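PDB 3SOZ: cytoplasmic Protein STM1381 from Salmonella enterica subsp. enterica serovar Typhimurium, which is of unknown function but belongs to a putative glutamine amidotransferase family with a class I glutaminase-like alpha/beta fold. Local coordinates for residues A[39-44]-A[234-239]; A[33-38]-A[218-223]; A[73-78]-A[241-246]; A[167-172]-A[201-206]. One frame throughout, in Å; residues are numbered along the deposited sequence.

From the N terminus, residues 33-38 and 39-44 run into and along helix 36-42, and residues 73-78 hold the central strand 73-77; all three wait for partners near the C terminus. Contact 2 closes its loop at 218-223, contact 1 at 234-239 and contact 3 at 241-246, so the three cross one another. Contact 4, between 167-172 and 201-206, is nested inside all three. Helix 235-246 is the common element: its first turns meet helix 36-42 in contact 1, its later turns meet strand 73-77 in contact 3, and its flank touches the 167-172 loop of contact 4. Contact 2 joins the start of helix 36-42 to the loop after strand 211-216.

Contact 1: A[39-44]-A[234-239]; sequences LSCLRQ and HYATFW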
loop_
_atom_site.group_PDB
_atom_site.type_symbol
_atom_site.label_atom_id
_atom_site.label_comp_id
_atom_site.label_asym_id
_atom_site.label_seq_id
_atom_site.Cartn_x
_atom_site.Cartn_y
_atom_site.Cartn_z
ATOM N N LEU A 39 -23.155 -19.713 6.033
ATOM C CA LEU A 39 -24.528 -19.423 5.678
ATOM C C LEU A 39 -25.458 -20.607 5.934
ATOM O O LEU A 39 -26.503 -20.446 6.575
ATOM C CB LEU A 39 -24.618 -18.970 4.233
ATOM C CG LEU A 39 -24.818 -17.482 3.984
ATOM C CD1 LEU A 39 -24.041 -16.566 4.928
ATOM C CD2 LEU A 39 -24.440 -17.252 2.551
ATOM N N SER A 40 -25.079 -21.791 5.460
ATOM C CA SER A 40 -25.835 -22.999 5.784
ATOM C C SER A 40 -26.007 -23.135 7.297
ATOM O O SER A 40 -27.022 -23.658 7.746
ATOM C CB SER A 40 -25.175 -24.260 5.208
ATOM O OG SER A 40 -24.255 -24.847 6.128
ATOM N N CYS A 41 -25.024 -22.645 8.063
ATOM C CA CYS A 41 -25.033 -22.659 9.541
ATOM C C CYS A 41 -25.982 -21.655 10.195
ATOM O O CYS A 41 -26.564 -21.919 11.243
ATOM C CB CYS A 41 -23.629 -22.366 10.068
ATOM S SG CYS A 41 -22.637 -23.803 10.442
ATOM N N LEU A 42 -26.077 -20.483 9.585
ATOM C CA LEU A 42 -26.917 -19.403 10.066
ATOM C C LEU A 42 -28.373 -19.739 9.851
ATOM O O LEU A 42 -29.178 -19.596 10.769
ATOM C CB LEU A 42 -26.533 -18.098 9.380
ATOM C CG LEU A 42 -25.674 -17.254 10.307
ATOM C CD1 LEU A 42 -24.889 -18.140 11.230
ATOM C CD2 LEU A 42 -24.773 -16.286 9.562
ATOM N N ARG A 43 -28.702 -20.195 8.641
ATOM C CA ARG A 43 -29.976 -20.862 8.372
ATOM C C ARG A 43 -29.913 -22.161 9.145
ATOM O O ARG A 43 -28.823 -22.606 9.502
ATOM C CB ARG A 43 -30.132 -21.158 6.878
ATOM C CG ARG A 43 -30.014 -19.937 5.947
ATOM C CD ARG A 43 -30.163 -20.348 4.479
ATOM N NE ARG A 43 -29.133 -19.747 3.624
ATOM C CZ ARG A 43 -29.342 -18.820 2.682
ATOM N NH1 ARG A 43 -30.562 -18.341 2.424
ATOM N NH2 ARG A 43 -28.312 -18.374 1.980
ATOM N N GLN A 44 -31.046 -22.784 9.434
ATOM C CA GLN A 44 -30.979 -24.032 10.202
ATOM C C GLN A 44 -30.634 -23.742 11.691
ATOM O O GLN A 44 -30.817 -24.601 12.562
ATOM C CB GLN A 44 -30.008 -25.038 9.518
ATOM C CG GLN A 44 -29.659 -26.333 10.298
ATOM C CD GLN A 44 -28.264 -26.293 10.959
ATOM O OE1 GLN A 44 -28.046 -25.633 11.992
ATOM N NE2 GLN A 44 -27.318 -27.015 10.359
ATOM N N HIS A 234 -18.673 -25.854 18.697
ATOM C CA HIS A 234 -19.292 -24.578 19.029
ATOM C C HIS A 234 -19.398 -23.582 17.867
ATOM O O HIS A 234 -19.887 -22.466 18.045
ATOM C CB HIS A 234 -18.564 -23.968 20.228
ATOM C CG HIS A 234 -18.592 -24.837 21.456
ATOM N ND1 HIS A 234 -19.754 -25.110 22.150
ATOM C CD2 HIS A 234 -17.601 -25.505 22.100
ATOM C CE1 HIS A 234 -19.474 -25.906 23.170
ATOM N NE2 HIS A 234 -18.174 -26.157 23.163
ATOM N N TYR A 235 -18.987 -24.008 16.673
ATOM C CA TYR A 235 -18.896 -23.112 15.529
ATOM C C TYR A 235 -20.232 -22.456 15.189
ATOM O O TYR A 235 -20.345 -21.239 15.289
ATOM C CB TYR A 235 -18.254 -23.827 14.311
ATOM C CG TYR A 235 -18.065 -22.949 13.067
ATOM C CD1 TYR A 235 -17.051 -21.992 13.004
ATOM C CD2 TYR A 235 -18.907 -23.086 11.956
ATOM C CE1 TYR A 235 -16.883 -21.189 11.874
ATOM C CE2 TYR A 235 -18.756 -22.277 10.823
ATOM C CZ TYR A 235 -17.743 -21.339 10.783
ATOM O OH TYR A 235 -17.596 -20.554 9.663
ATOM N N ALA A 236 -21.237 -23.255 14.820
ATOM C CA ALA A 236 -22.561 -22.729 14.411
ATOM C C ALA A 236 -23.242 -21.849 15.491
ATOM O O ALA A 236 -23.563 -20.679 15.270
ATOM C CB ALA A 236 -23.472 -23.865 13.980
ATOM N N THR A 237 -23.409 -22.414 16.674
ATOM C CA THR A 237 -23.966 -21.694 17.795
ATOM C C THR A 237 -23.194 -20.399 18.050
ATOM O O THR A 237 -23.770 -19.379 18.454
ATOM C CB THR A 237 -23.950 -22.592 19.065
ATOM O OG1 THR A 237 -24.776 -23.740 18.829
ATOM C CG2 THR A 237 -24.461 -21.835 20.292
ATOM N N PHE A 238 -21.891 -20.427 17.834
ATOM C CA PHE A 238 -21.137 -19.250 18.152
ATOM C C PHE A 238 -21.596 -18.064 17.305
ATOM O O PHE A 238 -21.668 -16.946 17.805
ATOM C CB PHE A 238 -19.647 -19.474 17.972
ATOM C CG PHE A 238 -18.876 -18.213 17.848
ATOM C CD1 PHE A 238 -18.513 -17.498 18.982
ATOM C CD2 PHE A 238 -18.517 -17.725 16.592
ATOM C CE1 PHE A 238 -17.792 -16.319 18.880
ATOM C CE2 PHE A 238 -17.800 -16.533 16.476
ATOM C CZ PHE A 238 -17.428 -15.832 17.621
ATOM N N TRP A 239 -21.885 -18.304 16.027
ATOM C CA TRP A 239 -22.262 -17.209 15.134
ATOM C C TRP A 239 -23.712 -16.815 15.372
ATOM O O TRP A 239 -24.030 -15.631 15.494
ATOM C CB TRP A 239 -21.998 -17.563 13.665
ATOM C CG TRP A 239 -20.524 -17.685 13.331
ATOM C CD1 TRP A 239 -19.836 -18.827 13.030
ATOM C CD2 TRP A 239 -19.566 -16.619 13.271
ATOM N NE1 TRP A 239 -18.513 -18.543 12.802
ATOM C CE2 TRP A 239 -18.322 -17.193 12.938
ATOM C CE3 TRP A 239 -19.641 -15.238 13.464
ATOM C CZ2 TRP A 239 -17.166 -16.428 12.784
ATOM C CZ3 TRP A 239 -18.492 -14.480 13.318
ATOM C CH2 TRP A 239 -17.268 -15.077 12.988
#
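C41 and A236 bring the two helices closest together, their CA atoms 5.5 Å apart. The contact is apolar, with no hydrogen bond crossing it. C41 SG touches the methyl CB of A236 at 3.6 Å, and the CB atoms of both residues point at the opposite segment. One turn further along helix 235-246, the methyl CD1 of L42 meets W239 at its CB, 3.8 Å away. The leucine therefore touches the root of the tryptophan rather than its ring: with CG anti to the carbonyl carbon (chi1 -68°), the indole is carried away from L42 and back toward L38, earlier in the same helix.

The sulfur also makes an aromatic contact. C41 SG lies 4.1 Å from Y235 CD2 and 5.2 Å from the ring centroid, 77° off the ring normal, which places it at the ring edge and not over a face. A Y235 side chain with CG anti to the backbone N (chi1 -178°) presents this edge to the cysteine. One face of the same ring is taken by W239 CD1, 3.9 Å above the plane and offset toward the rim, while F238 CE2 sits over one face of the indole.

Polar bonds remain within each helix or leave the contact. R43 N, where helix 36-42 ends, still bonds to L39 O at 3.0 Å, and Y235 OH is held by C220 O. L42 rests on V49 of strand 48-53. Two helices lying side by side over one face of a parallel sheet are what the layered alpha/beta fold of class I glutaminase-like domains leads one to expect.

Contact 2: A[33-38]-A[218-223]; sequences EGADYL and SDCSPH
L38 and C220 form the tight side of this contact. The methyl CD2 of L38 lies 3.6 Å from C220 SG and 3.7 Å from C220 CB, so one branch of the leucine rests along the cysteine side chain instead of meeting only its sulfur. The SG points between the backbone N and the carbonyl carbon (chi1 68°), which turns it toward helix 36-42, and A35 CB touches it at 4.1 Å. F8 of strand 5-10 packs on A35 and L38, and W239 of helix 235-246 on L38 and C220; all three residues are buried. A35 is the N-cap residue of helix 36-42, and the partner loop follows strand 211-216 at the C-terminal edge of the parallel strands, the edge where class I glutaminase-like relatives keep their active site. On the other side the packing thins to one approach, G34 O to S221 CB at 4.3 Å. There the loop is braced internally: S221 OG donates to D219 OD1 at 3.0 Å from 39° out of the carboxylate plane, and S221 N adds a weak bond to the same oxygen. D219 OD2 binds a glycerol, probably from the crystallisation liquor, and P222 and H223 lie against M94 of the second subunit.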
loop_
_atom_site.group_PDB
_atom_site.type_symbol
_atom_site.label_atom_id
_atom_site.label_comp_id
_atom_site.label_asym_id
_atom_site.label_seq_id
_atom_site.Cartn_x
_atom_site.Cartn_y
_atom_site.Cartn_z
ATOM N N GLU A 33 -14.422 -19.683 -2.846
ATOM C CA GLU A 33 -15.626 -20.059 -2.110
ATOM C C GLU A 33 -15.758 -19.002 -1.072
ATOM O O GLU A 33 -14.734 -18.447 -0.608
ATOM C CB GLU A 33 -15.512 -21.441 -1.461
ATOM C CG GLU A 33 -16.834 -21.948 -0.889
ATOM C CD GLU A 33 -17.146 -23.421 -1.227
ATOM O OE1 GLU A 33 -16.569 -23.957 -2.221
ATOM O OE2 GLU A 33 -17.989 -24.026 -0.506
ATOM N N GLY A 34 -17.017 -18.669 -0.764
ATOM C CA GLY A 34 -17.349 -17.640 0.219
ATOM C C GLY A 34 -17.684 -18.322 1.523
ATOM O O GLY A 34 -17.056 -19.318 1.905
ATOM N N ALA A 35 -18.694 -17.799 2.200
ATOM C CA ALA A 35 -19.034 -18.296 3.516
ATOM C C ALA A 35 -20.078 -19.424 3.478
ATOM O O ALA A 35 -20.801 -19.626 4.441
ATOM C CB ALA A 35 -19.476 -17.137 4.394
ATOM N N ASP A 36 -20.128 -20.179 2.379
ATOM C CA ASP A 36 -21.209 -21.163 2.160
ATOM C C ASP A 36 -21.516 -21.969 3.395
ATOM O O ASP A 36 -22.678 -22.083 3.782
ATOM C CB ASP A 36 -20.892 -22.093 0.989
ATOM C CG ASP A 36 -20.685 -21.324 -0.303
ATOM O OD1 ASP A 36 -19.758 -20.467 -0.343
ATOM O OD2 ASP A 36 -21.471 -21.559 -1.258
ATOM N N TYR A 37 -20.465 -22.495 4.025
ATOM C CA TYR A 37 -20.629 -23.217 5.272
ATOM C C TYR A 37 -21.345 -22.351 6.302
ATOM O O TYR A 37 -22.421 -22.709 6.759
ATOM C CB TYR A 37 -19.296 -23.734 5.817
ATOM C CG TYR A 37 -19.513 -24.675 6.982
ATOM C CD1 TYR A 37 -20.219 -25.876 6.817
ATOM C CD2 TYR A 37 -19.048 -24.344 8.265
ATOM C CE1 TYR A 37 -20.450 -26.730 7.903
ATOM C CE2 TYR A 37 -19.263 -25.181 9.350
ATOM C CZ TYR A 37 -19.965 -26.370 9.169
ATOM O OH TYR A 37 -20.165 -27.191 10.261
ATOM N N LEU A 38 -20.763 -21.202 6.629
ATOM C CA LEU A 38 -21.348 -20.241 7.578
ATOM C C LEU A 38 -22.801 -19.825 7.298
ATOM O O LEU A 38 -23.582 -19.595 8.212
ATOM C CB LEU A 38 -20.462 -19.000 7.659
ATOM C CG LEU A 38 -20.997 -17.876 8.525
ATOM C CD1 LEU A 38 -21.135 -18.366 9.956
ATOM C CD2 LEU A 38 -20.132 -16.637 8.450
ATOM N N SER A 218 -10.920 -12.176 12.887
ATOM C CA SER A 218 -10.374 -13.246 12.074
ATOM C C SER A 218 -11.395 -13.550 11.017
ATOM O O SER A 218 -12.317 -12.778 10.818
ATOM C CB SER A 218 -10.071 -14.486 12.906
ATOM O OG SER A 218 -9.299 -15.430 12.185
ATOM N N ASP A 219 -11.220 -14.651 10.322
ATOM C CA ASP A 219 -12.009 -14.926 9.153
ATOM C C ASP A 219 -12.903 -16.084 9.538
ATOM O O ASP A 219 -12.500 -16.989 10.254
ATOM C CB ASP A 219 -11.089 -15.332 7.997
ATOM C CG ASP A 219 -11.738 -15.185 6.609
ATOM O OD1 ASP A 219 -12.930 -15.467 6.390
ATOM O OD2 ASP A 219 -11.010 -14.813 5.684
ATOM N N CYS A 220 -14.130 -16.049 9.074
ATOM C CA CYS A 220 -15.018 -17.175 9.257
ATOM C C CYS A 220 -14.703 -18.296 8.236
ATOM O O CYS A 220 -15.426 -19.269 8.145
ATOM C CB CYS A 220 -16.455 -16.683 9.092
ATOM S SG CYS A 220 -16.774 -16.196 7.361
ATOM N N SER A 221 -13.636 -18.158 7.462
ATOM C CA SER A 221 -13.350 -19.154 6.401
ATOM C C SER A 221 -11.871 -19.167 6.066
ATOM O O SER A 221 -11.124 -18.436 6.682
ATOM C CB SER A 221 -14.228 -18.922 5.137
ATOM O OG SER A 221 -14.442 -17.546 4.910
ATOM N N PRO A 222 -11.439 -19.999 5.111
ATOM C CA PRO A 222 -9.997 -20.094 4.817
ATOM C C PRO A 222 -9.422 -18.755 4.349
ATOM O O PRO A 222 -10.161 -17.956 3.805
ATOM C CB PRO A 222 -9.945 -21.121 3.689
ATOM C CG PRO A 222 -11.219 -21.952 3.831
ATOM C CD PRO A 222 -12.238 -20.946 4.308
ATOM N N HIS A 223 -8.133 -18.489 4.538
ATOM C CA HIS A 223 -7.220 -19.448 5.085
ATOM C C HIS A 223 -7.006 -19.243 6.588
ATOM O O HIS A 223 -6.620 -20.192 7.262
ATOM C CB HIS A 223 -5.918 -19.483 4.309
ATOM C CG HIS A 223 -4.888 -18.514 4.794
ATOM N ND1 HIS A 223 -4.881 -17.183 4.434
ATOM C CD2 HIS A 223 -3.795 -18.693 5.571
ATOM C CE1 HIS A 223 -3.851 -16.575 4.991
ATOM N NE2 HIS A 223 -3.173 -17.470 5.683
#

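Contact 3: A[73-78]-A[241-246]; sequences AIVISD and NVLHTI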
loop_
_atom_site.group_PDB
_atom_site.type_symbol
_atom_site.label_atom_id
_atom_site.label_comp_id
_atom_site.label_asym_id
_atom_site.label_seq_id
_atom_site.Cartn_x
_atom_site.Cartn_y
_atom_site.Cartn_z
ATOM N N ALA A 73 -29.932 -7.250 11.209
ATOM C CA ALA A 73 -28.493 -6.971 11.158
ATOM C C ALA A 73 -27.878 -7.075 9.767
ATOM O O ALA A 73 -28.397 -7.744 8.834
ATOM C CB ALA A 73 -27.750 -7.861 12.089
ATOM N N ILE A 74 -26.755 -6.393 9.631
ATOM C CA ILE A 74 -26.032 -6.459 8.398
ATOM C C ILE A 74 -24.706 -7.124 8.705
ATOM O O ILE A 74 -24.018 -6.778 9.696
ATOM C CB ILE A 74 -25.840 -5.048 7.748
ATOM C CG1 ILE A 74 -27.217 -4.389 7.539
ATOM C CG2 ILE A 74 -25.065 -5.177 6.434
ATOM C CD1 ILE A 74 -27.222 -2.931 7.037
ATOM N N VAL A 75 -24.367 -8.100 7.869
ATOM C CA VAL A 75 -23.035 -8.734 7.937
ATOM C C VAL A 75 -22.147 -8.369 6.750
ATOM O O VAL A 75 -22.484 -8.627 5.573
ATOM C CB VAL A 75 -23.124 -10.254 7.994
ATOM C CG1 VAL A 75 -21.799 -10.820 8.469
ATOM C CG2 VAL A 75 -24.287 -10.682 8.923
ATOM N N ILE A 76 -21.029 -7.747 7.085
ATOM C CA ILE A 76 -19.975 -7.545 6.137
ATOM C C ILE A 76 -18.844 -8.521 6.425
ATOM O O ILE A 76 -18.261 -8.522 7.505
ATOM C CB ILE A 76 -19.443 -6.105 6.210
ATOM C CG1 ILE A 76 -20.616 -5.130 6.178
ATOM C CG2 ILE A 76 -18.446 -5.841 5.033
ATOM C CD1 ILE A 76 -20.217 -3.697 6.350
ATOM N N SER A 77 -18.493 -9.330 5.456
ATOM C CA SER A 77 -17.403 -10.239 5.691
ATOM C C SER A 77 -16.411 -10.237 4.567
ATOM O O SER A 77 -16.712 -10.666 3.447
ATOM C CB SER A 77 -17.925 -11.669 5.946
ATOM O OG SER A 77 -17.521 -12.565 4.948
ATOM N N ASP A 78 -15.209 -9.764 4.883
ATOM C CA ASP A 78 -14.110 -9.784 3.926
ATOM C C ASP A 78 -14.441 -9.037 2.627
ATOM O O ASP A 78 -14.214 -9.559 1.544
ATOM C CB ASP A 78 -13.751 -11.238 3.596
ATOM C CG ASP A 78 -12.272 -11.416 3.229
ATOM O OD1 ASP A 78 -11.438 -10.462 3.323
ATOM O OD2 ASP A 78 -11.976 -12.542 2.817
ATOM N N ASN A 241 -25.237 -16.977 18.168
ATOM C CA ASN A 241 -25.203 -16.115 19.338
ATOM C C ASN A 241 -24.716 -14.719 19.028
ATOM O O ASN A 241 -25.194 -13.764 19.633
ATOM C CB ASN A 241 -24.291 -16.665 20.424
ATOM C CG ASN A 241 -24.985 -17.664 21.356
ATOM O OD1 ASN A 241 -25.717 -18.555 20.936
ATOM N ND2 ASN A 241 -24.694 -17.531 22.646
ATOM N N VAL A 242 -23.745 -14.584 18.124
ATOM C CA VAL A 242 -23.175 -13.276 17.816
ATOM C C VAL A 242 -24.274 -12.400 17.210
ATOM O O VAL A 242 -24.423 -11.207 17.525
ATOM C CB VAL A 242 -21.999 -13.384 16.801
ATOM C CG1 VAL A 242 -21.326 -12.011 16.592
ATOM C CG2 VAL A 242 -20.973 -14.369 17.284
ATOM N N LEU A 243 -25.023 -13.029 16.320
ATOM C CA LEU A 243 -26.104 -12.394 15.615
ATOM C C LEU A 243 -27.239 -12.036 16.572
ATOM O O LEU A 243 -27.553 -10.869 16.731
ATOM C CB LEU A 243 -26.567 -13.306 14.483
ATOM C CG LEU A 243 -26.100 -12.962 13.060
ATOM C CD1 LEU A 243 -24.846 -12.090 13.005
ATOM C CD2 LEU A 243 -25.887 -14.236 12.303
ATOM N N HIS A 244 -27.829 -13.023 17.241
ATOM C CA HIS A 244 -28.794 -12.712 18.298
ATOM C C HIS A 244 -28.300 -11.582 19.225
ATOM O O HIS A 244 -29.046 -10.665 19.512
ATOM C CB HIS A 244 -29.254 -13.962 19.074
ATOM C CG HIS A 244 -30.097 -14.907 18.260
ATOM N ND1 HIS A 244 -29.839 -16.263 18.178
ATOM C CD2 HIS A 244 -31.190 -14.687 17.486
ATOM C CE1 HIS A 244 -30.741 -16.839 17.400
ATOM N NE2 HIS A 244 -31.573 -15.905 16.966
ATOM N N THR A 245 -27.045 -11.600 19.636
ATOM C CA THR A 245 -26.532 -10.509 20.470
ATOM C C THR A 245 -26.701 -9.107 19.855
ATOM O O THR A 245 -26.960 -8.140 20.581
ATOM C CB THR A 245 -25.078 -10.739 20.839
ATOM O OG1 THR A 245 -24.941 -12.082 21.294
ATOM C CG2 THR A 245 -24.616 -9.792 21.924
ATOM N N ILE A 246 -26.566 -8.990 18.531
ATOM C CA ILE A 246 -26.757 -7.686 17.866
ATOM C C ILE A 246 -28.152 -7.437 17.258
ATOM O O ILE A 246 -28.357 -6.391 16.637
ATOM C CB ILE A 246 -25.672 -7.362 16.776
ATOM C CG1 ILE A 246 -25.660 -8.411 15.674
ATOM C CG2 ILE A 246 -24.310 -7.172 17.384
ATOM C CD1 ILE A 246 -25.045 -7.897 14.412
#
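A73 and I246 meet with a strand methyl against the tip of a long branch. I246 CD1 reaches A73 CB at 3.6 Å, with CG1 behind it at 4.2 Å from the same atom. The isoleucine gets there because CG1 lies between the backbone N and the carbonyl carbon (chi1 60°) and the branch then runs out extended (chi2 159°), away from the helix and toward the strand; the CA atoms themselves stay 7.0 Å apart. A second pair stands beside the first. L243, one turn earlier, extends CD1 toward V75 CG2, but at 4.4 Å the two methyls meet more loosely. Strand alternation sorts these residues: A73 and V75 serve the helix side, whereas the CB of I74 points away from it. The sheet around them is parallel, since A73 and V75 bond through the backbone to L7, and I74 to G113 and L115 on the other flank. I246 also packs on C214 and K212 of strand 211-216, so helix 235-246 lies across more than one strand. With no polar bond between helix and strand, the association here rests on burial of aliphatic side chains.

Contact 4: A[167-172]-A[201-206]; sequences HVITQP and PLLVMG
I169 makes an apolar loop-to-strand contact with L203 and M205, joining the loop between strands 157-162 and 175-187 to strand 200-208, just past the corner in its chain. Each of its two branches has its own partner. The methyl CG2 lies 4.1 Å from L203 CD1, where the two side chains cross obliquely, and CD1 ends 4.4 Å from the selenium of M205, present here as selenomethionine. The torsion explains the division: CG2 is anti to the backbone N, while CG1 is anti to the carbonyl carbon (chi1 -63°) and carries CD1 along a separate path. On the strand side, the chain turns a corner at L202 and L203, and the CB atoms of L203 and M205, two residues apart, both point at the loop.

Bonds inside the loop fix the backbone of I169. Its N-H donates to ND1 of H167 at 3.0 Å, nearly straight at 176°, and the nitrogen lies only 1° out of the imidazole plane. T170 N adds a bond to H167 O at 3.1 Å. Together the bonds wind the loop into a turn, and the first, lying in the ring plane, favours this rotation of the imidazole.

F238 and T245 of helix 235-246 and L194 of strand 192-197 also pack on I169, so the side chain sits where helix, loop and sheet converge. L203 and M205 in turn rest on C214 of strand 211-216. All three touching residues are buried and no hydrogen bond passes between the segments: attachment is hydrophobic, while the polar bonds serve to hold the loop in the shape that delivers I169.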
loop_
_atom_site.group_PDB
_atom_site.type_symbol
_atom_site.label_atom_id
_atom_site.label_comp_id
_atom_site.label_asym_id
_atom_site.label_seq_id
_atom_site.Cartn_x
_atom_site.Cartn_y
_atom_site.Cartn_z
ATOM N N HIS A 167 -20.612 -13.498 29.356
ATOM C CA HIS A 167 -21.445 -13.205 28.175
ATOM C C HIS A 167 -22.050 -14.451 27.541
ATOM O O HIS A 167 -21.482 -15.546 27.568
ATOM C CB HIS A 167 -20.648 -12.420 27.118
ATOM C CG HIS A 167 -21.493 -11.679 26.125
ATOM N ND1 HIS A 167 -22.203 -12.314 25.127
ATOM C CD2 HIS A 167 -21.695 -10.351 25.946
ATOM C CE1 HIS A 167 -22.840 -11.408 24.405
ATOM N NE2 HIS A 167 -22.549 -10.209 24.880
ATOM N N VAL A 168 -23.215 -14.244 26.960
ATOM C CA VAL A 168 -23.984 -15.296 26.360
ATOM C C VAL A 168 -23.203 -16.002 25.251
ATOM O O VAL A 168 -23.267 -17.224 25.131
ATOM C CB VAL A 168 -25.307 -14.744 25.805
ATOM C CG1 VAL A 168 -26.396 -15.791 25.932
ATOM C CG2 VAL A 168 -25.720 -13.473 26.564
ATOM N N ILE A 169 -22.457 -15.239 24.451
ATOM C CA ILE A 169 -21.726 -15.801 23.301
ATOM C C ILE A 169 -20.644 -16.751 23.782
ATOM O O ILE A 169 -20.377 -17.781 23.151
ATOM C CB ILE A 169 -21.080 -14.686 22.427
ATOM C CG1 ILE A 169 -22.158 -13.792 21.813
ATOM C CG2 ILE A 169 -20.214 -15.273 21.325
ATOM C CD1 ILE A 169 -21.695 -12.374 21.553
ATOM N N THR A 170 -20.090 -16.409 24.940
ATOM C CA THR A 170 -18.829 -16.911 25.447
ATOM C C THR A 170 -18.967 -18.009 26.513
ATOM O O THR A 170 -17.970 -18.649 26.883
ATOM C CB THR A 170 -18.024 -15.716 26.020
ATOM O OG1 THR A 170 -16.676 -15.776 25.563
ATOM C CG2 THR A 170 -18.075 -15.646 27.558
ATOM N N GLN A 171 -20.184 -18.234 27.022
ATOM C CA GLN A 171 -20.357 -19.227 28.111
ATOM C C GLN A 171 -19.960 -20.636 27.663
ATOM O O GLN A 171 -19.003 -21.204 28.208
ATOM C CB GLN A 171 -21.768 -19.206 28.768
ATOM C CG GLN A 171 -22.100 -17.999 29.727
ATOM C CD GLN A 171 -20.895 -17.350 30.511
ATOM O OE1 GLN A 171 -21.104 -16.626 31.510
ATOM N NE2 GLN A 171 -19.656 -17.576 30.036
ATOM N N PRO A 172 -20.643 -21.159 26.620
ATOM C CA PRO A 172 -20.609 -22.582 26.247
ATOM C C PRO A 172 -19.226 -23.225 25.976
ATOM O O PRO A 172 -19.160 -24.452 25.768
ATOM C CB PRO A 172 -21.486 -22.626 24.978
ATOM C CG PRO A 172 -22.304 -21.352 25.033
ATOM C CD PRO A 172 -21.390 -20.364 25.626
ATOM N N PRO A 201 -7.218 -7.907 20.601
ATOM C CA PRO A 201 -8.678 -8.145 20.554
ATOM C C PRO A 201 -9.099 -9.155 19.525
ATOM O O PRO A 201 -8.565 -9.172 18.432
ATOM C CB PRO A 201 -9.232 -6.795 20.142
ATOM C CG PRO A 201 -8.230 -5.818 20.579
ATOM C CD PRO A 201 -6.896 -6.473 20.654
ATOM N N LEU A 202 -10.075 -9.978 19.827
ATOM C CA LEU A 202 -10.582 -10.843 18.808
ATOM C C LEU A 202 -12.084 -10.662 18.630
ATOM O O LEU A 202 -12.591 -10.742 17.511
ATOM C CB LEU A 202 -10.217 -12.285 19.108
ATOM C CG LEU A 202 -10.518 -13.458 18.138
ATOM C CD1 LEU A 202 -11.598 -14.413 18.647
ATOM C CD2 LEU A 202 -10.757 -13.071 16.654
ATOM N N LEU A 203 -12.797 -10.414 19.729
ATOM C CA LEU A 203 -14.251 -10.256 19.698
ATOM C C LEU A 203 -14.518 -8.997 20.454
ATOM O O LEU A 203 -14.247 -8.917 21.639
ATOM C CB LEU A 203 -14.949 -11.398 20.411
ATOM C CG LEU A 203 -16.123 -12.024 19.671
ATOM C CD1 LEU A 203 -17.023 -12.753 20.643
ATOM C CD2 LEU A 203 -16.900 -10.983 18.877
ATOM N N VAL A 204 -14.972 -7.978 19.751
ATOM C CA VAL A 204 -15.220 -6.711 20.384
ATOM C C VAL A 204 -16.656 -6.331 20.153
ATOM O O VAL A 204 -17.183 -6.398 19.023
ATOM C CB VAL A 204 -14.252 -5.634 19.900
ATOM C CG1 VAL A 204 -14.537 -4.314 20.558
ATOM C CG2 VAL A 204 -12.868 -6.057 20.214
HETATM N N MSE A 205 -17.282 -5.962 21.266
HETATM C CA MSE A 205 -18.655 -5.514 21.278
HETATM C C MSE A 205 -18.735 -4.037 21.541
HETATM O O MSE A 205 -17.904 -3.456 22.252
HETATM C CB MSE A 205 -19.405 -6.236 22.359
HETATM C CG MSE A 205 -20.708 -6.676 21.889
HETATM SE SE MSE A 205 -20.347 -8.274 20.904
HETATM C CE MSE A 205 -22.010 -8.256 19.857
ATOM N N GLY A 206 -19.748 -3.418 20.975
ATOM C CA GLY A 206 -19.900 -1.972 21.138
ATOM C C GLY A 206 -21.286 -1.548 20.735
ATOM O O GLY A 206 -22.121 -2.400 20.441
#